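Local atomic coordinates of transferrin (PDB entry 6WB6), a protein that transports iron in an insect, each molecule binding a single ferric ion together with a carbonate anion. Residues L363-A368 with G622-N627; P423-V428 with H602-L607; K626-N629 with N633-A636. One frame throughout, in Å; residues are numbered along the deposited sequence.

Interaction 1 of 3, residues L363-A368 with G622-N627; sequences LSKCRA and GEFLKN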
ATOM      1  N   LEU A 363      -6.089   1.481 -18.202  1.00 18.22           N
ATOM      2  CA  LEU A 363      -6.946   0.314 -18.039  1.00 17.51           C
ATOM      3  C   LEU A 363      -6.124  -0.950 -17.787  1.00 23.96           C
ATOM      4  O   LEU A 363      -6.474  -1.776 -16.944  1.00 16.06           O
ATOM      5  CB  LEU A 363      -7.815   0.112 -19.269  1.00 24.14           C
ATOM      6  CG  LEU A 363      -8.797  -1.047 -19.198  1.00 23.77           C
ATOM      7  CD1 LEU A 363      -9.706  -0.868 -18.032  1.00 20.66           C
ATOM      8  CD2 LEU A 363      -9.607  -1.131 -20.513  1.00 28.41           C
ATOM      9  N   SER A 364      -5.065  -1.159 -18.566  1.00 25.42           N
ATOM     10  CA  SER A 364      -4.306  -2.384 -18.380  1.00 19.10           C
ATOM     11  C   SER A 364      -3.546  -2.360 -17.058  1.00 15.54           C
ATOM     12  O   SER A 364      -3.405  -3.406 -16.421  1.00 17.85           O
ATOM     13  CB  SER A 364      -3.361  -2.608 -19.549  1.00 29.11           C
ATOM     14  OG  SER A 364      -2.572  -1.459 -19.742  1.00 38.64           O
ATOM     15  N   LYS A 365      -3.069  -1.188 -16.633  1.00 16.71           N
ATOM     16  CA  LYS A 365      -2.396  -1.101 -15.343  1.00 17.93           C
ATOM     17  C   LYS A 365      -3.380  -1.350 -14.213  1.00 21.94           C
ATOM     18  O   LYS A 365      -3.065  -2.053 -13.241  1.00 18.41           O
ATOM     19  CB  LYS A 365      -1.712   0.269 -15.186  1.00 14.60           C
ATOM     20  CG  LYS A 365      -0.886   0.396 -13.894  1.00 21.53           C
ATOM     21  CD  LYS A 365      -0.149   1.719 -13.754  1.00 21.86           C
ATOM     22  CE  LYS A 365       0.490   1.811 -12.371  1.00 12.26           C
ATOM     23  NZ  LYS A 365       1.364   3.009 -12.144  1.00 21.58           N
ATOM     24  N   CYS A 366      -4.593  -0.818 -14.342  1.00 19.40           N
ATOM     25  CA  CYS A 366      -5.620  -1.048 -13.328  1.00 15.32           C
ATOM     26  C   CYS A 366      -5.991  -2.525 -13.240  1.00 18.76           C
ATOM     27  O   CYS A 366      -6.224  -3.059 -12.147  1.00 18.06           O
ATOM     28  CB  CYS A 366      -6.843  -0.190 -13.654  1.00 24.38           C
ATOM     29  SG  CYS A 366      -8.210  -0.416 -12.547  1.00 21.81           S
ATOM     30  N   ARG A 367      -6.020  -3.219 -14.379  1.00 19.71           N
ATOM     31  CA  ARG A 367      -6.373  -4.635 -14.358  1.00 13.57           C
ATOM     32  C   ARG A 367      -5.261  -5.486 -13.758  1.00 19.35           C
ATOM     33  O   ARG A 367      -5.546  -6.466 -13.069  1.00 14.37           O
ATOM     34  CB  ARG A 367      -6.705  -5.119 -15.761  1.00 23.20           C
ATOM     35  CG  ARG A 367      -8.087  -4.632 -16.210  1.00 22.58           C
ATOM     36  CD  ARG A 367      -8.430  -5.089 -17.640  1.00 29.73           C
ATOM     37  NE  ARG A 367      -9.791  -4.693 -17.994  1.00 32.46           N
ATOM     38  CZ  ARG A 367     -10.220  -4.514 -19.236  1.00 34.64           C
ATOM     39  NH1 ARG A 367      -9.386  -4.692 -20.264  1.00 31.64           N
ATOM     40  NH2 ARG A 367     -11.486  -4.151 -19.448  1.00 29.40           N
ATOM     41  N   ALA A 368      -3.994  -5.165 -14.051  1.00 19.42           N
ATOM     42  CA  ALA A 368      -2.898  -5.913 -13.438  1.00 19.65           C
ATOM     43  C   ALA A 368      -2.847  -5.625 -11.943  1.00 18.21           C
ATOM     44  O   ALA A 368      -2.647  -6.532 -11.134  1.00 22.63           O
ATOM     45  CB  ALA A 368      -1.566  -5.567 -14.116  1.00 18.33           C
ATOM     46  N   GLY A 622       5.683   2.906 -10.796  1.00 24.69           N
ATOM     47  CA  GLY A 622       6.726   2.865 -11.802  1.00 22.81           C
ATOM     48  C   GLY A 622       6.206   3.079 -13.226  1.00 26.71           C
ATOM     49  O   GLY A 622       5.010   3.201 -13.471  1.00 22.88           O
ATOM     50  N   GLU A 623       7.149   3.122 -14.165  1.00 22.20           N
ATOM     51  CA  GLU A 623       6.821   3.133 -15.587  1.00 29.05           C
ATOM     52  C   GLU A 623       5.971   1.928 -15.950  1.00 31.41           C
ATOM     53  O   GLU A 623       6.173   0.831 -15.437  1.00 25.96           O
ATOM     54  CB  GLU A 623       8.101   3.108 -16.434  1.00 43.78           C
ATOM     55  CG  GLU A 623       8.528   4.439 -17.027  1.00 48.93           C
ATOM     56  CD  GLU A 623       9.579   4.270 -18.132  1.00 56.39           C
ATOM     57  OE1 GLU A 623       9.771   3.128 -18.615  1.00 44.56           O
ATOM     58  OE2 GLU A 623      10.209   5.279 -18.516  1.00 64.09           O
ATOM     59  N   PHE A 624       5.010   2.121 -16.847  1.00 24.96           N
ATOM     60  CA  PHE A 624       4.153   1.022 -17.273  1.00 23.83           C
ATOM     61  C   PHE A 624       4.105   1.038 -18.797  1.00 28.37           C
ATOM     62  O   PHE A 624       3.613   2.000 -19.396  1.00 25.27           O
ATOM     63  CB  PHE A 624       2.765   1.144 -16.647  1.00 23.31           C
ATOM     64  CG  PHE A 624       1.928  -0.075 -16.816  1.00 27.21           C
ATOM     65  CD1 PHE A 624       1.294  -0.331 -18.020  1.00 17.71           C
ATOM     66  CD2 PHE A 624       1.781  -0.971 -15.781  1.00 17.59           C
ATOM     67  CE1 PHE A 624       0.541  -1.445 -18.184  1.00 22.45           C
ATOM     68  CE2 PHE A 624       1.025  -2.083 -15.927  1.00 18.09           C
ATOM     69  CZ  PHE A 624       0.400  -2.337 -17.132  1.00 28.17           C
ATOM     70  N   LEU A 625       4.647  -0.001 -19.424  1.00 27.36           N
ATOM     71  CA  LEU A 625       4.877  -0.021 -20.871  1.00 29.98           C
ATOM     72  C   LEU A 625       5.398   1.320 -21.359  1.00 19.17           C
ATOM     73  O   LEU A 625       4.783   1.992 -22.185  1.00 24.31           O
ATOM     74  CB  LEU A 625       3.614  -0.384 -21.633  1.00 19.96           C
ATOM     75  CG  LEU A 625       2.984  -1.702 -21.225  1.00 27.87           C
ATOM     76  CD1 LEU A 625       1.519  -1.756 -21.684  1.00 20.34           C
ATOM     77  CD2 LEU A 625       3.820  -2.828 -21.799  1.00 26.55           C
ATOM     78  N   LYS A 626       6.538   1.719 -20.807  1.00 29.71           N
ATOM     79  CA  LYS A 626       7.235   2.952 -21.190  1.00 32.89           C
ATOM     80  C   LYS A 626       6.359   4.194 -21.061  1.00 27.76           C
ATOM     81  O   LYS A 626       6.654   5.221 -21.673  1.00 29.85           O
ATOM     82  CB  LYS A 626       7.796   2.875 -22.623  1.00 32.10           C
ATOM     83  CG  LYS A 626       8.998   1.911 -22.772  1.00 41.90           C
ATOM     84  CD  LYS A 626       9.811   2.153 -24.057  1.00 29.17           C
ATOM     85  CE  LYS A 626      10.886   1.079 -24.277  1.00 32.45           C
ATOM     86  NZ  LYS A 626      11.390   0.510 -23.003  1.00 33.50           N
ATOM     87  N   ASN A 627       5.282   4.130 -20.274  1.00 29.63           N
ATOM     88  CA  ASN A 627       4.491   5.306 -19.937  1.00 31.57           C
ATOM     89  C   ASN A 627       4.637   5.630 -18.463  1.00 29.13           C
ATOM     90  O   ASN A 627       4.606   4.740 -17.615  1.00 26.09           O
ATOM     91  CB  ASN A 627       3.019   5.100 -20.260  1.00 22.67           C
ATOM     92  CG  ASN A 627       2.771   5.006 -21.735  1.00 23.24           C
ATOM     93  OD1 ASN A 627       2.043   5.802 -22.275  1.00 25.09           O
ATOM     94  ND2 ASN A 627       3.398   4.032 -22.401  1.00 26.71           N
TER
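K365 lies across one face of the F624 ring, its side chain running outward over the aromatic surface. K365 CB sits almost centrally over the face, 3.7 Å from the centroid of the F624 ring and 11° off the normal, a CH-pi contact. With CG anti to the backbone N (chi1 -175°) and the chain extended beyond it, K365 CG runs on over the rim, 3.5 Å from F624 CD2, and K365 CD follows at 3.9 Å from the same carbon. K365 NZ has passed the ring; it comes no closer than 3.9 Å to G622 O and is hydrogen-bonded instead to I620 O and V630 O. These contacts join helix 360-375 of the second transferrin-like domain to the loop leading toward strand 638-641. In that loop, F624 begins a type I' beta turn ending at N627, the two residues exchanging backbone bonds. S364, one residue earlier on the helix, brings OG to 3.5 Å from F624 CE1, approaching the ring obliquely, while OG is hydrogen-bonded to V361 O and N360 O. An alanine at F624 would probably leave the K365 methylenes without the surface they lie on and open a gap between helix and turn.

Interaction 2 of 3, residues P423-V428 with H602-L607; sequences PVFHEV and HTPLSL
F425 joins a beta strand to a helix laid over its sheet, packing from strand 422-428 onto P604 and L605 of helix 597-611 in a fully buried, apolar contact. The end of its ring meets the proline: F425 CZ is 3.5 Å from P604 CG, with F425 CE1 and P604 CB also in contact, and the proline is set roughly perpendicular to the phenylalanine side chain. The base of the phenylalanine belongs to the leucine, whose L605 CD2 methyl comes within 3.9 Å of F425 CB, the two side chains running antiparallel alongside one another. The same methyl, L605 CD2, lies 4.0 Å from F425 CG. Strand 422-428 is an inner member of the four-stranded antiparallel sheet of the second transferrin-like domain, flanked by strands 587-590 and 638-641. W588 of the first flanking strand stacks with the F425 ring, while L639 of the second touches both P604 and L605. F425 holds CG between its backbone N and carbonyl carbon (chi1 61°), which directs the ring at the helix, where A601 also touches it. The helix kinks at P604, whose nitrogen has no bond to the preceding turn.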
ATOM      1  N   PRO A 423     -13.243  14.681  -2.458  1.00 16.85           N
ATOM      2  CA  PRO A 423     -11.984  13.919  -2.438  1.00 21.90           C
ATOM      3  C   PRO A 423     -12.003  12.858  -1.365  1.00 17.70           C
ATOM      4  O   PRO A 423     -12.539  13.070  -0.279  1.00 18.57           O
ATOM      5  CB  PRO A 423     -10.921  14.981  -2.154  1.00 20.57           C
ATOM      6  CG  PRO A 423     -11.630  16.103  -1.525  1.00 20.30           C
ATOM      7  CD  PRO A 423     -13.079  16.056  -1.971  1.00 24.12           C
ATOM      8  N   VAL A 424     -11.417  11.702  -1.678  1.00 20.89           N
ATOM      9  CA  VAL A 424     -11.329  10.585  -0.744  1.00 16.08           C
ATOM     10  C   VAL A 424      -9.902  10.364  -0.276  1.00 18.40           C
ATOM     11  O   VAL A 424      -9.659  10.135   0.914  1.00 20.73           O
ATOM     12  CB  VAL A 424     -11.906   9.295  -1.370  1.00 12.73           C
ATOM     13  CG1 VAL A 424     -11.651   8.066  -0.450  1.00 16.60           C
ATOM     14  CG2 VAL A 424     -13.378   9.449  -1.648  1.00 18.67           C
ATOM     15  N   PHE A 425      -8.950  10.390  -1.205  1.00 22.16           N
ATOM     16  CA  PHE A 425      -7.535  10.272  -0.862  1.00 20.79           C
ATOM     17  C   PHE A 425      -6.739  10.918  -1.981  1.00 21.65           C
ATOM     18  O   PHE A 425      -7.243  11.113  -3.096  1.00 18.09           O
ATOM     19  CB  PHE A 425      -7.117   8.822  -0.660  1.00 15.38           C
ATOM     20  CG  PHE A 425      -7.288   7.965  -1.882  1.00 17.20           C
ATOM     21  CD1 PHE A 425      -8.477   7.301  -2.118  1.00 13.94           C
ATOM     22  CD2 PHE A 425      -6.264   7.846  -2.808  1.00 12.99           C
ATOM     23  CE1 PHE A 425      -8.645   6.527  -3.251  1.00 18.28           C
ATOM     24  CE2 PHE A 425      -6.432   7.073  -3.937  1.00 18.84           C
ATOM     25  CZ  PHE A 425      -7.619   6.412  -4.157  1.00 22.37           C
ATOM     26  N   HIS A 426      -5.504  11.274  -1.652  1.00 17.57           N
ATOM     27  CA  HIS A 426      -4.632  12.036  -2.526  1.00 18.05           C
ATOM     28  C   HIS A 426      -3.223  11.462  -2.443  1.00 26.15           C
ATOM     29  O   HIS A 426      -2.900  10.674  -1.540  1.00 19.10           O
ATOM     30  CB  HIS A 426      -4.629  13.509  -2.132  1.00 19.63           C
ATOM     31  CG  HIS A 426      -4.165  13.730  -0.732  1.00 21.22           C
ATOM     32  ND1 HIS A 426      -5.034  13.940   0.317  1.00 25.57           N
ATOM     33  CD2 HIS A 426      -2.919  13.734  -0.198  1.00 19.90           C
ATOM     34  CE1 HIS A 426      -4.339  14.102   1.429  1.00 30.69           C
ATOM     35  NE2 HIS A 426      -3.054  13.974   1.142  1.00 18.63           N
ATOM     36  N   GLU A 427      -2.388  11.879  -3.404  1.00 22.03           N
ATOM     37  CA  GLU A 427      -0.983  11.509  -3.440  1.00 19.50           C
ATOM     38  C   GLU A 427      -0.184  12.303  -2.427  1.00 17.11           C
ATOM     39  O   GLU A 427      -0.473  13.469  -2.143  1.00 23.29           O
ATOM     40  CB  GLU A 427      -0.394  11.730  -4.838  1.00 14.87           C
ATOM     41  CG  GLU A 427      -0.834  10.682  -5.814  1.00 17.43           C
ATOM     42  CD  GLU A 427      -0.188  10.785  -7.185  1.00 16.82           C
ATOM     43  OE1 GLU A 427       0.452  11.811  -7.503  1.00 20.84           O
ATOM     44  OE2 GLU A 427      -0.369   9.837  -7.950  1.00 15.97           O
ATOM     45  N   VAL A 428       0.802  11.643  -1.843  1.00 15.53           N
ATOM     46  CA  VAL A 428       1.802  12.332  -1.049  1.00 24.85           C
ATOM     47  C   VAL A 428       3.167  12.068  -1.670  1.00 18.69           C
ATOM     48  O   VAL A 428       3.381  11.084  -2.381  1.00 14.65           O
ATOM     49  CB  VAL A 428       1.775  11.912   0.435  1.00 15.67           C
ATOM     50  CG1 VAL A 428       0.509  12.407   1.079  1.00 23.53           C
ATOM     51  CG2 VAL A 428       1.939  10.416   0.591  1.00 17.91           C
ATOM     52  N   HIS A 602      -9.976   2.116   0.983  1.00 21.60           N
ATOM     53  CA  HIS A 602      -9.299   0.997   1.616  1.00 22.28           C
ATOM     54  C   HIS A 602      -8.345   0.308   0.644  1.00 25.08           C
ATOM     55  O   HIS A 602      -7.142   0.182   0.909  1.00 18.40           O
ATOM     56  CB  HIS A 602     -10.311  -0.006   2.178  1.00 25.22           C
ATOM     57  CG  HIS A 602      -9.659  -1.145   2.879  1.00 26.36           C
ATOM     58  ND1 HIS A 602      -9.298  -2.309   2.233  1.00 26.08           N
ATOM     59  CD2 HIS A 602      -9.248  -1.277   4.162  1.00 20.98           C
ATOM     60  CE1 HIS A 602      -8.714  -3.118   3.099  1.00 18.66           C
ATOM     61  NE2 HIS A 602      -8.672  -2.515   4.273  1.00 26.55           N
ATOM     62  N   THR A 603      -8.862  -0.169  -0.479  1.00 17.15           N
ATOM     63  CA  THR A 603      -8.024  -0.979  -1.360  1.00 21.75           C
ATOM     64  C   THR A 603      -6.835  -0.211  -1.914  1.00 19.20           C
ATOM     65  O   THR A 603      -5.709  -0.740  -1.859  1.00 17.45           O
ATOM     66  CB  THR A 603      -8.867  -1.603  -2.473  1.00 19.37           C
ATOM     67  OG1 THR A 603      -9.622  -2.691  -1.928  1.00 26.03           O
ATOM     68  CG2 THR A 603      -7.997  -2.124  -3.636  1.00 20.55           C
ATOM     69  N   PRO A 604      -6.984   1.000  -2.443  1.00 21.24           N
ATOM     70  CA  PRO A 604      -5.781   1.728  -2.879  1.00 13.66           C
ATOM     71  C   PRO A 604      -4.801   2.013  -1.767  1.00 19.03           C
ATOM     72  O   PRO A 604      -3.586   1.947  -2.012  1.00 19.06           O
ATOM     73  CB  PRO A 604      -6.342   3.022  -3.484  1.00 23.14           C
ATOM     74  CG  PRO A 604      -7.806   3.002  -3.237  1.00 22.03           C
ATOM     75  CD  PRO A 604      -8.213   1.594  -3.004  1.00 19.53           C
ATOM     76  N   LEU A 605      -5.260   2.332  -0.548  1.00 17.11           N
ATOM     77  CA  LEU A 605      -4.282   2.619   0.507  1.00 19.85           C
ATOM     78  C   LEU A 605      -3.660   1.339   1.042  1.00 14.26           C
ATOM     79  O   LEU A 605      -2.536   1.368   1.571  1.00 15.17           O
ATOM     80  CB  LEU A 605      -4.902   3.398   1.675  1.00 15.72           C
ATOM     81  CG  LEU A 605      -5.667   4.714   1.519  1.00 35.98           C
ATOM     82  CD1 LEU A 605      -5.737   5.392   2.895  1.00 26.32           C
ATOM     83  CD2 LEU A 605      -5.070   5.668   0.509  1.00 27.00           C
ATOM     84  N   SER A 606      -4.372   0.218   0.940  1.00 18.78           N
ATOM     85  CA  SER A 606      -3.750  -1.055   1.297  1.00 25.17           C
ATOM     86  C   SER A 606      -2.703  -1.434   0.263  1.00 25.33           C
ATOM     87  O   SER A 606      -1.662  -1.987   0.607  1.00 15.58           O
ATOM     88  CB  SER A 606      -4.786  -2.161   1.410  1.00 14.22           C
ATOM     89  OG  SER A 606      -5.749  -1.892   2.430  1.00 19.66           O
ATOM     90  N   LEU A 607      -2.979  -1.163  -1.015  1.00 21.63           N
ATOM     91  CA  LEU A 607      -1.964  -1.342  -2.047  1.00 21.64           C
ATOM     92  C   LEU A 607      -0.744  -0.492  -1.773  1.00 21.06           C
ATOM     93  O   LEU A 607       0.381  -0.996  -1.755  1.00 21.47           O
ATOM     94  CB  LEU A 607      -2.536  -0.995  -3.420  1.00 24.42           C
ATOM     95  CG  LEU A 607      -3.368  -2.123  -4.016  1.00 26.54           C
ATOM     96  CD1 LEU A 607      -4.099  -1.656  -5.300  1.00 22.41           C
ATOM     97  CD2 LEU A 607      -2.444  -3.305  -4.282  1.00 19.71           C
TER

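Interaction 3 of 3, residues K626-N629 with N633-A636; sequences KNNN and NNAA
N629 and N634 each set CG anti to their own carbonyl carbon, with chi1 -56° in the first and -72° in the second, and this swings each side-chain oxygen to the backbone nitrogen of the other residue. The outcome is a reciprocal pair of hydrogen bonds. N629 N donates to N634 OD1 at 2.7 Å, and N634 N donates to N629 OD1 at 2.8 Å; both are nearly straight at the hydrogen. They differ at the acceptor: N634 N lies in the carbonyl plane of the N629 amide, whereas N629 N stands 39° out of the plane of the N634 amide. The two acceptors, N629 OD1 and N634 OD1, end up 3.4 Å apart without bonding, each turned to its own donor. N629 OD1 is gripped a second time by a water, which donates to it over 2.8 Å and accepts from A635 N at 3.0 Å, so that one asparagine oxygen reaches two successive backbone nitrogens, one directly and one through solvent. Beside this pair, the N633 side-chain amide is steeply inclined to that of N629 and puts N633 OD1 3.4 Å from N629 CG. Outside the loop, R586 NH1 bonds to N629 O. The N633 to A636 segment is itself a type I beta turn, closed by A636 N bonding to N633 O at 2.8 Å. The mutual bonds link N629 to N634 across the intervening residues of the irregular loop, with no strand pairing: a type I turn held beside an irregular surface loop just before strand 638-641, an outermost strand of the four-stranded antiparallel sheet.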
ATOM      1  N   LYS A 626       6.538   1.719 -20.807  1.00 29.71           N
ATOM      2  CA  LYS A 626       7.235   2.952 -21.190  1.00 32.89           C
ATOM      3  C   LYS A 626       6.359   4.194 -21.061  1.00 27.76           C
ATOM      4  O   LYS A 626       6.654   5.221 -21.673  1.00 29.85           O
ATOM      5  CB  LYS A 626       7.796   2.875 -22.623  1.00 32.10           C
ATOM      6  CG  LYS A 626       8.998   1.911 -22.772  1.00 41.90           C
ATOM      7  CD  LYS A 626       9.811   2.153 -24.057  1.00 29.17           C
ATOM      8  CE  LYS A 626      10.886   1.079 -24.277  1.00 32.45           C
ATOM      9  NZ  LYS A 626      11.390   0.510 -23.003  1.00 33.50           N
ATOM     10  N   ASN A 627       5.282   4.130 -20.274  1.00 29.63           N
ATOM     11  CA  ASN A 627       4.491   5.306 -19.937  1.00 31.57           C
ATOM     12  C   ASN A 627       4.637   5.630 -18.463  1.00 29.13           C
ATOM     13  O   ASN A 627       4.606   4.740 -17.615  1.00 26.09           O
ATOM     14  CB  ASN A 627       3.019   5.100 -20.260  1.00 22.67           C
ATOM     15  CG  ASN A 627       2.771   5.006 -21.735  1.00 23.24           C
ATOM     16  OD1 ASN A 627       2.043   5.802 -22.275  1.00 25.09           O
ATOM     17  ND2 ASN A 627       3.398   4.032 -22.401  1.00 26.71           N
ATOM     18  N   ASN A 628       4.780   6.905 -18.166  1.00 28.95           N
ATOM     19  CA  ASN A 628       4.907   7.346 -16.794  1.00 34.20           C
ATOM     20  C   ASN A 628       3.597   7.916 -16.296  1.00 32.30           C
ATOM     21  O   ASN A 628       2.717   8.299 -17.073  1.00 34.11           O
ATOM     22  CB  ASN A 628       6.026   8.371 -16.675  1.00 32.97           C
ATOM     23  CG  ASN A 628       7.364   7.736 -16.864  1.00 42.80           C
ATOM     24  OD1 ASN A 628       7.921   7.166 -15.924  1.00 39.82           O
ATOM     25  ND2 ASN A 628       7.860   7.749 -18.105  1.00 48.91           N
ATOM     26  N   ASN A 629       3.466   7.931 -14.972  1.00 29.96           N
ATOM     27  CA  ASN A 629       2.378   8.640 -14.330  1.00 26.15           C
ATOM     28  C   ASN A 629       1.044   8.029 -14.690  1.00 25.83           C
ATOM     29  O   ASN A 629       0.026   8.717 -14.694  1.00 19.62           O
ATOM     30  CB  ASN A 629       2.402  10.115 -14.714  1.00 30.69           C
ATOM     31  CG  ASN A 629       3.706  10.746 -14.385  1.00 30.28           C
ATOM     32  OD1 ASN A 629       4.347  10.386 -13.384  1.00 23.16           O
ATOM     33  ND2 ASN A 629       4.142  11.667 -15.232  1.00 32.62           N
ATOM     34  N   ASN A 633       1.191   9.300 -10.217  1.00 20.85           N
ATOM     35  CA  ASN A 633       2.432   9.899 -10.675  1.00 21.63           C
ATOM     36  C   ASN A 633       3.607   9.096 -10.151  1.00 18.90           C
ATOM     37  O   ASN A 633       3.594   8.632  -9.008  1.00 23.77           O
ATOM     38  CB  ASN A 633       2.535  11.339 -10.222  1.00 24.78           C
ATOM     39  CG  ASN A 633       1.559  12.216 -10.948  1.00 27.35           C
ATOM     40  OD1 ASN A 633       1.654  12.351 -12.158  1.00 30.94           O
ATOM     41  ND2 ASN A 633       0.587  12.775 -10.225  1.00 19.17           N
ATOM     42  N   ASN A 634       4.616   8.917 -11.004  1.00 23.37           N
ATOM     43  CA  ASN A 634       5.830   8.210 -10.590  1.00 20.86           C
ATOM     44  C   ASN A 634       6.435   8.818  -9.333  1.00 22.86           C
ATOM     45  O   ASN A 634       7.105   8.120  -8.578  1.00 25.93           O
ATOM     46  CB  ASN A 634       6.874   8.215 -11.720  1.00 22.63           C
ATOM     47  CG  ASN A 634       6.511   7.296 -12.888  1.00 29.59           C
ATOM     48  OD1 ASN A 634       5.329   7.091 -13.218  1.00 30.94           O
ATOM     49  ND2 ASN A 634       7.541   6.755 -13.542  1.00 33.54           N
ATOM     50  N   ALA A 635       6.200  10.104  -9.078  1.00 29.69           N
ATOM     51  CA  ALA A 635       6.745  10.746  -7.887  1.00 26.04           C
ATOM     52  C   ALA A 635       5.981  10.400  -6.615  1.00 35.35           C
ATOM     53  O   ALA A 635       6.473  10.685  -5.514  1.00 27.06           O
ATOM     54  CB  ALA A 635       6.750  12.267  -8.053  1.00 21.09           C
ATOM     55  N   ALA A 636       4.795   9.810  -6.728  1.00 26.97           N
ATOM     56  CA  ALA A 636       4.022   9.515  -5.533  1.00 25.93           C
ATOM     57  C   ALA A 636       4.802   8.571  -4.632  1.00 28.61           C
ATOM     58  O   ALA A 636       5.383   7.585  -5.087  1.00 30.42           O
ATOM     59  CB  ALA A 636       2.669   8.897  -5.899  1.00 24.65           C
TER
HETATM   60  O   HOH W   1       5.571  11.929 -11.360  1.00 24.00           O

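All three interactions lie in the second transferrin-like domain, away from the iron and carbonate sites, which are built by residues of the first. Along the chain, interaction 1 spans interaction 2, and interaction 3 begins where interaction 1 ends, the two sharing K626 and N627. Their centres are about 9 Å apart, while that of interaction 2 is about 18 Å from interaction 1 and 16 Å from interaction 3. E427 OE2, on strand 422-428, is probably hydrogen-bonded to the backbone N of N633, connecting interactions 2 and 3. Between them, interactions 1 and 3 and the E427 bond join the loop between helix 597-611 and strand 638-641 to helix 360-375 and to the four-stranded antiparallel sheet.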